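Long-range contacts in glutathione peroxidase (Schistosoma mansoni, PDB 2WGR), which catalyses the reduction of hydrogen peroxide by two molecules of glutathione, giving glutathione disulfide and water, in the glutathione peroxidase branch of the thioredoxin clan: residues 26-31 with 97-102; 73-78 with 131-136; 116-121 with 143-148. One frame throughout, in Å; residues are numbered along the deposited sequence. Where two conformers were deposited one is given.

Interaction 1: residues 26-31 with 97-102; sequences LEKYRG and QFDMFS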
# COMPACT_ATOMS: atom_id res chain seq x y z
N LEU A 26 3.38 -2.87 -12.38
CA LEU A 26 2.22 -2.09 -11.88
C LEU A 26 1.39 -1.48 -13.01
O LEU A 26 0.35 -0.88 -12.76
CB LEU A 26 2.64 -1.02 -10.85
CG LEU A 26 3.36 -1.60 -9.61
CD1 LEU A 26 3.68 -0.46 -8.65
CD2 LEU A 26 2.52 -2.66 -8.92
N GLU A 27 1.86 -1.67 -14.26
CA GLU A 27 1.02 -1.41 -15.43
C GLU A 27 -0.34 -2.10 -15.30
O GLU A 27 -1.34 -1.61 -15.85
CB GLU A 27 1.74 -1.85 -16.70
CG GLU A 27 0.90 -1.79 -17.97
CD GLU A 27 0.58 -0.39 -18.42
OE1 GLU A 27 1.29 0.55 -17.99
OE2 GLU A 27 -0.40 -0.22 -19.20
N LYS A 28 -0.37 -3.21 -14.57
CA LYS A 28 -1.61 -3.94 -14.24
C LYS A 28 -2.73 -2.99 -13.75
O LYS A 28 -3.94 -3.22 -14.00
CB LYS A 28 -1.26 -5.04 -13.18
CG LYS A 28 -2.39 -5.76 -12.50
CD LYS A 28 -1.90 -6.83 -11.54
CE LYS A 28 -3.16 -7.47 -10.97
NZ LYS A 28 -2.93 -8.44 -9.90
N TYR A 29 -2.32 -1.93 -13.05
CA TYR A 29 -3.23 -1.01 -12.35
C TYR A 29 -3.65 0.22 -13.13
O TYR A 29 -4.39 1.06 -12.62
CB TYR A 29 -2.63 -0.65 -10.98
CG TYR A 29 -2.45 -1.92 -10.17
CD1 TYR A 29 -3.56 -2.62 -9.67
CD2 TYR A 29 -1.18 -2.45 -9.95
CE1 TYR A 29 -3.39 -3.81 -8.95
CE2 TYR A 29 -1.00 -3.62 -9.23
CZ TYR A 29 -2.10 -4.29 -8.72
OH TYR A 29 -1.90 -5.46 -8.02
N ARG A 30 -3.23 0.30 -14.40
CA ARG A 30 -3.59 1.42 -15.25
C ARG A 30 -5.08 1.73 -15.22
O ARG A 30 -5.92 0.86 -15.42
CB ARG A 30 -3.13 1.18 -16.70
CG ARG A 30 -3.56 2.33 -17.65
CD ARG A 30 -2.92 2.22 -19.04
NE ARG A 30 -1.46 2.24 -18.95
CZ ARG A 30 -0.73 3.34 -18.80
NH1 ARG A 30 -1.31 4.54 -18.69
NH2 ARG A 30 0.59 3.22 -18.73
N GLY A 31 -5.41 2.99 -14.93
CA GLY A 31 -6.80 3.46 -15.01
C GLY A 31 -7.59 3.24 -13.73
O GLY A 31 -8.76 3.63 -13.65
N GLN A 97 -8.70 -10.00 0.20
CA GLN A 97 -8.92 -10.21 -1.23
C GLN A 97 -8.21 -9.20 -2.12
O GLN A 97 -8.20 -9.37 -3.36
CB GLN A 97 -10.41 -10.25 -1.58
CG GLN A 97 -11.15 -11.36 -0.85
CD GLN A 97 -10.60 -12.75 -1.17
OE1 GLN A 97 -10.51 -13.15 -2.34
NE2 GLN A 97 -10.24 -13.50 -0.12
N PHE A 98 -7.64 -8.14 -1.51
CA PHE A 98 -6.83 -7.18 -2.27
C PHE A 98 -5.44 -7.75 -2.48
O PHE A 98 -5.15 -8.88 -2.09
CB PHE A 98 -6.83 -5.79 -1.64
CG PHE A 98 -6.45 -5.75 -0.17
CD1 PHE A 98 -5.11 -5.66 0.22
CD2 PHE A 98 -7.44 -5.77 0.82
CE1 PHE A 98 -4.75 -5.59 1.58
CE2 PHE A 98 -7.11 -5.70 2.17
CZ PHE A 98 -5.75 -5.63 2.55
N ASP A 99 -4.58 -6.98 -3.15
CA ASP A 99 -3.32 -7.53 -3.57
C ASP A 99 -2.20 -7.39 -2.56
O ASP A 99 -1.87 -6.27 -2.14
CB ASP A 99 -2.91 -6.93 -4.94
CG ASP A 99 -3.91 -7.28 -6.05
OD1 ASP A 99 -4.53 -8.38 -5.95
OD2 ASP A 99 -4.08 -6.49 -7.03
N MET A 100 -1.63 -8.54 -2.23
CA MET A 100 -0.48 -8.63 -1.30
C MET A 100 0.82 -8.84 -2.06
O MET A 100 0.85 -9.60 -3.05
CB MET A 100 -0.65 -9.84 -0.37
CG MET A 100 -1.85 -9.81 0.58
SD MET A 100 -1.79 -8.50 1.84
CE MET A 100 -0.24 -8.90 2.70
N PHE A 101 1.88 -8.20 -1.58
CA PHE A 101 3.18 -8.23 -2.24
C PHE A 101 4.23 -8.84 -1.34
O PHE A 101 3.98 -9.06 -0.14
CB PHE A 101 3.55 -6.84 -2.71
CG PHE A 101 2.66 -6.37 -3.82
CD1 PHE A 101 3.04 -6.53 -5.16
CD2 PHE A 101 1.38 -5.84 -3.53
CE1 PHE A 101 2.16 -6.15 -6.22
CE2 PHE A 101 0.49 -5.44 -4.57
CZ PHE A 101 0.88 -5.58 -5.91
N SER A 102 5.38 -9.13 -1.93
CA SER A 102 6.52 -9.64 -1.15
C SER A 102 7.07 -8.52 -0.26
O SER A 102 6.88 -7.31 -0.54
CB SER A 102 7.60 -10.21 -2.08
OG SER A 102 7.29 -11.54 -2.50
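Tyr29 reaches Asp99 through its phenol: OH donates to OD2 of Asp99 over 2.6 Å. The carboxylate oxygen lies near the plane of the tyrosine ring, at its edge, whereas the hydroxyl meets the carboxylate from above, 38° out of its plane. The same OD2 is also approached by NZ of Lys28, a long salt bridge at 3.7 Å. Lys28 gets there because its chain leaves with CG opposite the backbone N (chi1 169°) and stays extended, passing over the Tyr29 ring with CG above the centre of one face. OD2 therefore has one hydrogen-bond donor across the contact, the hydroxyl of Tyr29, with the ammonium of Lys28 as a more distant opposite charge. Beside this polar pair, CZ of Phe101 lies 3.5 Å from OH of Tyr29, and CD2 of Leu26 makes a looser apolar contact with CE1 of Phe101. Within 26-31, Arg30 satisfies Glu27 side-on, NE to OE2 at 2.7 Å and NH2 to OE1. The contact joins the 3-10 turn that follows strand 23-25 to the outermost strand 99-100 of the mixed sheet; Phe101 stacks on Phe70 and touches Val16, and Asp99 pairs by its backbone with strand 65-71.

Interaction 2: residues 73-78 with 131-136; sequences NQFGGQ and KWNFSK. With POP (pyrophosphate 2-), chain B.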
# COMPACT_ATOMS: atom_id res chain seq x y z
N ASN A 73 9.37 -4.86 7.40
CA ASN A 73 9.84 -5.21 8.76
C ASN A 73 10.68 -4.12 9.44
O ASN A 73 11.38 -4.38 10.45
CB ASN A 73 10.58 -6.57 8.72
CG ASN A 73 10.78 -7.18 10.11
OD1 ASN A 73 9.88 -7.15 10.94
ND2 ASN A 73 11.96 -7.76 10.34
N GLN A 74 10.61 -2.89 8.93
CA GLN A 74 11.51 -1.81 9.42
C GLN A 74 11.01 -1.07 10.64
O GLN A 74 11.70 -0.16 11.15
CB GLN A 74 11.80 -0.80 8.30
CG GLN A 74 12.69 -1.40 7.23
CD GLN A 74 13.04 -0.42 6.15
OE1 GLN A 74 12.15 0.12 5.46
NE2 GLN A 74 14.33 -0.14 6.01
N PHE A 75 9.82 -1.44 11.12
CA PHE A 75 9.19 -0.68 12.22
C PHE A 75 8.91 -1.57 13.41
O PHE A 75 7.89 -2.25 13.47
CB PHE A 75 7.94 0.06 11.72
CG PHE A 75 8.21 0.87 10.48
CD1 PHE A 75 8.87 2.09 10.58
CD2 PHE A 75 7.83 0.39 9.22
CE1 PHE A 75 9.18 2.85 9.43
CE2 PHE A 75 8.12 1.12 8.06
CZ PHE A 75 8.79 2.37 8.17
N GLY A 76 9.85 -1.59 14.35
CA GLY A 76 9.72 -2.46 15.51
C GLY A 76 9.88 -3.97 15.26
O GLY A 76 9.57 -4.79 16.14
N GLY A 77 10.38 -4.35 14.08
CA GLY A 77 10.47 -5.77 13.68
C GLY A 77 9.11 -6.46 13.72
O GLY A 77 8.99 -7.63 14.13
N GLN A 78 8.09 -5.76 13.22
CA GLN A 78 6.70 -6.25 13.37
C GLN A 78 6.17 -6.97 12.13
O GLN A 78 5.00 -7.34 12.06
CB GLN A 78 5.81 -5.10 13.80
CG GLN A 78 6.12 -4.73 15.27
CD GLN A 78 5.43 -3.48 15.77
OE1 GLN A 78 4.75 -2.79 15.04
NE2 GLN A 78 5.65 -3.18 17.05
N LYS A 131 7.01 6.91 8.49
CA LYS A 131 7.12 7.06 9.96
C LYS A 131 6.89 5.81 10.79
O LYS A 131 7.50 5.65 11.87
CB LYS A 131 6.24 8.21 10.48
CG LYS A 131 6.53 9.58 9.89
CD LYS A 131 8.01 10.01 10.08
CE LYS A 131 8.20 11.49 9.66
NZ LYS A 131 8.04 11.64 8.17
N TRP A 132 6.00 4.91 10.32
CA TRP A 132 5.67 3.70 11.06
C TRP A 132 4.93 2.74 10.11
O TRP A 132 4.79 3.04 8.91
CB TRP A 132 4.85 4.02 12.35
CG TRP A 132 4.97 2.96 13.38
CD1 TRP A 132 3.99 2.14 13.84
CD2 TRP A 132 6.20 2.51 14.01
NE1 TRP A 132 4.52 1.23 14.75
CE2 TRP A 132 5.86 1.44 14.87
CE3 TRP A 132 7.54 2.92 13.94
CZ2 TRP A 132 6.81 0.75 15.62
CZ3 TRP A 132 8.49 2.25 14.70
CH2 TRP A 132 8.11 1.18 15.54
N ASN A 133 4.51 1.59 10.63
CA ASN A 133 3.64 0.68 9.87
C ASN A 133 2.34 1.39 9.45
O ASN A 133 1.85 2.26 10.18
CB ASN A 133 3.28 -0.55 10.69
CG ASN A 133 4.50 -1.27 11.23
OD1 ASN A 133 5.39 -1.68 10.48
ND2 ASN A 133 4.55 -1.40 12.58
N PHE A 134 1.83 1.01 8.28
CA PHE A 134 0.52 1.42 7.78
C PHE A 134 0.43 2.90 7.39
O PHE A 134 -0.63 3.51 7.53
CB PHE A 134 -0.63 1.00 8.73
CG PHE A 134 -0.71 -0.49 8.96
CD1 PHE A 134 -1.24 -1.31 7.99
CD2 PHE A 134 -0.24 -1.06 10.16
CE1 PHE A 134 -1.32 -2.73 8.16
CE2 PHE A 134 -0.31 -2.43 10.36
CZ PHE A 134 -0.85 -3.28 9.37
N SER A 135 1.50 3.46 6.81
CA SER A 135 1.35 4.74 6.12
C SER A 135 0.66 4.45 4.79
O SER A 135 0.75 3.34 4.27
CB SER A 135 2.72 5.32 5.82
OG SER A 135 3.41 5.49 7.06
N LYS A 136 -0.01 5.46 4.24
CA LYS A 136 -0.79 5.26 3.00
C LYS A 136 -0.43 6.31 1.97
O LYS A 136 -0.26 7.51 2.29
CB LYS A 136 -2.30 5.35 3.28
CG LYS A 136 -2.87 4.24 4.20
CD LYS A 136 -2.93 4.66 5.71
CE LYS A 136 -3.46 3.48 6.51
NZ LYS A 136 -3.30 3.68 7.99
P1 POP B . 3.80 11.71 7.39
O1 POP B . 5.29 12.00 7.35
O2 POP B . 3.20 12.73 8.34
O3 POP B . 3.16 11.92 6.03
O POP B . 3.67 10.18 7.90
P2 POP B . 4.20 9.18 6.75
O4 POP B . 4.81 7.93 7.28
O5 POP B . 3.04 8.96 5.77
O6 POP B . 5.27 9.98 6.05
O HOH W 1 7.73 -3.48 10.65
O HOH W 2 3.32 -0.85 16.45
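Phe75 and Trp132 form the apolar heart of the contact, their side chains running alongside each other with opposite headings. CB of Phe75 sits over the six-membered ring of Trp132, 3.6 Å from its centroid and 11° off the normal, a CH-pi contact. The phenyl ring, turned by 60°, presents its edge to the indole in an offset edge-to-face pair, while one of its own faces lies against the backbone of Trp132. On the opposite face is CB of Gln74. With CG trans to the backbone N (chi1 -156°), the indole folds back over Phe75 and extends to Gly76, whose N is 3.5 Å from CH2 of Trp132. Asn133 stands at the phenyl edge: its OD1 is 3.3 Å from CB of Phe75, and its amide is perpendicular to the ring. Two waters bridge the loops. One accepts from N of Phe75 and lies near OD1 of Asn133, one of several acceptors competing for its protons; the other joins OE1 of Gln78 to NE1 of Trp132, 2.9 Å from that nitrogen. OE1 of Gln78 also lies 2.8 Å from ND2 of Asn133. Farther along, N of Lys131 donates to O4 of pyrophosphate at 2.7 Å, as does OG of Ser135 in one of two conformers. Gln78 touches Ser43, the active-site position by similarity, changed in this structure. The two loops, after strand 65-71 and before strand 136-139, meet beside strand 33-39, whose Asn38 touches Phe75 and binds O of Trp132.

Interaction 3: residues 116-121 with 143-148; sequences KFLKSR and GQPVKR. With POP (pyrophosphate 2-), chain B.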
# COMPACT_ATOMS: atom_id res chain seq x y z
N LYS A 116 10.81 4.89 -3.08
CA LYS A 116 11.62 6.06 -3.35
C LYS A 116 10.82 7.07 -4.20
O LYS A 116 10.84 8.27 -3.93
CB LYS A 116 12.93 5.62 -4.04
CG LYS A 116 13.84 4.83 -3.09
CD LYS A 116 15.20 4.61 -3.74
CE LYS A 116 16.15 3.84 -2.79
NZ LYS A 116 17.49 3.58 -3.46
N PHE A 117 10.10 6.56 -5.21
CA PHE A 117 9.24 7.38 -6.09
C PHE A 117 8.09 8.03 -5.31
O PHE A 117 7.88 9.27 -5.34
CB PHE A 117 8.73 6.51 -7.25
CG PHE A 117 7.72 7.21 -8.13
CD1 PHE A 117 6.40 6.80 -8.12
CD2 PHE A 117 8.10 8.30 -8.92
CE1 PHE A 117 5.43 7.46 -8.90
CE2 PHE A 117 7.16 8.97 -9.72
CZ PHE A 117 5.80 8.53 -9.71
N LEU A 118 7.37 7.21 -4.55
CA LEU A 118 6.24 7.71 -3.78
C LEU A 118 6.65 8.85 -2.83
O LEU A 118 5.99 9.89 -2.75
CB LEU A 118 5.61 6.57 -2.97
CG LEU A 118 4.86 5.51 -3.82
CD1 LEU A 118 4.47 4.33 -2.90
CD2 LEU A 118 3.59 6.11 -4.51
N LYS A 119 7.76 8.64 -2.12
CA LYS A 119 8.26 9.62 -1.17
C LYS A 119 8.76 10.90 -1.84
O LYS A 119 8.64 12.00 -1.26
CB LYS A 119 9.36 8.99 -0.32
CG LYS A 119 8.86 7.88 0.62
CD LYS A 119 9.96 7.38 1.55
CE LYS A 119 11.17 6.81 0.82
NZ LYS A 119 12.15 6.43 1.86
N SER A 120 9.31 10.79 -3.04
CA SER A 120 9.75 11.97 -3.76
C SER A 120 8.54 12.84 -4.13
O SER A 120 8.56 14.06 -3.95
CB SER A 120 10.56 11.60 -5.00
OG SER A 120 11.13 12.75 -5.60
N ARG A 121 7.48 12.18 -4.59
CA ARG A 121 6.28 12.87 -5.10
C ARG A 121 5.38 13.40 -4.01
O ARG A 121 4.70 14.39 -4.21
CB ARG A 121 5.48 11.93 -6.02
CG ARG A 121 6.16 11.67 -7.38
CD ARG A 121 6.20 12.89 -8.29
NE ARG A 121 4.82 13.27 -8.65
CZ ARG A 121 4.16 12.79 -9.70
NH1 ARG A 121 4.75 11.99 -10.57
NH2 ARG A 121 2.89 13.16 -9.91
N GLY A 143 -1.72 7.09 -12.55
CA GLY A 143 -0.53 6.55 -11.89
C GLY A 143 0.25 7.61 -11.11
O GLY A 143 1.41 7.39 -10.74
N GLN A 144 -0.39 8.75 -10.87
CA GLN A 144 0.27 9.85 -10.17
C GLN A 144 0.00 9.82 -8.66
O GLN A 144 -1.16 9.85 -8.25
CB GLN A 144 -0.20 11.20 -10.71
CG GLN A 144 -0.10 11.36 -12.26
CD GLN A 144 1.29 11.13 -12.74
OE1 GLN A 144 2.27 11.81 -12.32
NE2 GLN A 144 1.42 10.17 -13.69
N PRO A 145 1.07 9.79 -7.83
CA PRO A 145 0.84 9.88 -6.37
C PRO A 145 0.34 11.30 -6.03
O PRO A 145 1.00 12.29 -6.41
CB PRO A 145 2.24 9.63 -5.76
CG PRO A 145 3.03 8.95 -6.87
CD PRO A 145 2.49 9.58 -8.16
N VAL A 146 -0.82 11.39 -5.39
CA VAL A 146 -1.47 12.69 -5.13
C VAL A 146 -1.68 13.04 -3.66
O VAL A 146 -1.92 14.21 -3.34
CB VAL A 146 -2.83 12.82 -5.88
CG1 VAL A 146 -2.58 12.93 -7.39
CG2 VAL A 146 -3.77 11.66 -5.57
N LYS A 147 -1.55 12.05 -2.78
CA LYS A 147 -1.70 12.28 -1.34
C LYS A 147 -0.95 11.24 -0.52
O LYS A 147 -0.77 10.11 -0.96
CB LYS A 147 -3.17 12.33 -0.90
CG LYS A 147 -3.35 13.15 0.42
CD LYS A 147 -4.69 13.92 0.46
CE LYS A 147 -5.01 14.37 1.90
NZ LYS A 147 -6.44 14.84 2.05
N ARG A 148 -0.51 11.68 0.67
CA ARG A 148 0.19 10.81 1.60
C ARG A 148 -0.49 10.99 2.95
O ARG A 148 -0.88 12.12 3.28
CB ARG A 148 1.62 11.27 1.70
CG ARG A 148 2.44 10.46 2.68
CD ARG A 148 3.89 10.85 2.53
NE ARG A 148 4.74 10.31 3.61
CZ ARG A 148 6.07 10.29 3.57
NH1 ARG A 148 6.72 10.65 2.48
NH2 ARG A 148 6.76 9.83 4.62
P1 POP B . 3.80 11.71 7.39
O1 POP B . 5.29 12.00 7.35
O2 POP B . 3.20 12.73 8.34
O3 POP B . 3.16 11.92 6.03
O POP B . 3.67 10.18 7.90
P2 POP B . 4.20 9.18 6.75
O4 POP B . 4.81 7.93 7.28
O5 POP B . 3.04 8.96 5.77
O6 POP B . 5.27 9.98 6.05
O HOH W 3 0.65 14.31 -8.53
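Gln144 OE1 is gripped end-on by Arg121, whose NH2 and NH1 both donate to this single oxygen, at 2.8 Å for NH2 and 3.0 Å for NH1. The oxygen lies in the guanidinium plane, but the nitrogens are tilted 20° and 30° from the plane of the amide. NH2 also gives to a water that donates in turn to O of Pro145. Bends at chi2 and chi3 curl the arginine back, laying one guanidinium face over Pro145, with CD above its centre at 3.9 Å. The proline ring projects from the strand into the helix: its CG meets CE1 of Phe117 at 3.5 Å and CD2 of Leu118 at 3.7 Å. Near the far end of the strand, the guanidinium of Arg148 passes CG of Lys119, with NH1 bonded to O of Gln122. Its NE donates to O5 of pyrophosphate over 3.1 Å, making Arg148 part of that pocket, though the exact placement of the groups there is uncertain; NZ of Lys119 turns elsewhere, to O of Val106. Segment 116-121 of helix 113-121 crosses residues 145-148 of the edge strand at 78°, almost perpendicular. A classic beta bulge sets Val146 and Lys147 against the single residue Leu138, within the antiparallel pair that ends the thioredoxin-like sheet.

In the fold
Pyrophosphate ties two of the three contacts together. Lys131 and Ser135 of interaction 2 and Arg148 of interaction 3 bind it along with Thr125, and the centres of these interactions are about 18 Å apart. They also pack directly, O of Lys136 lying 4.0 Å from CG of Arg148. Interaction 2 reaches in another direction to the active-site position, the side chain of Gln78 being about 3 Å from that of Ser43. Interaction 1 is away from both sites, its centre about 20 Å from that of interaction 2 and on the other side of the chain's centre. Interactions 1 and 3 involve the two outermost strands of one sheet, 99-100 and 145-149.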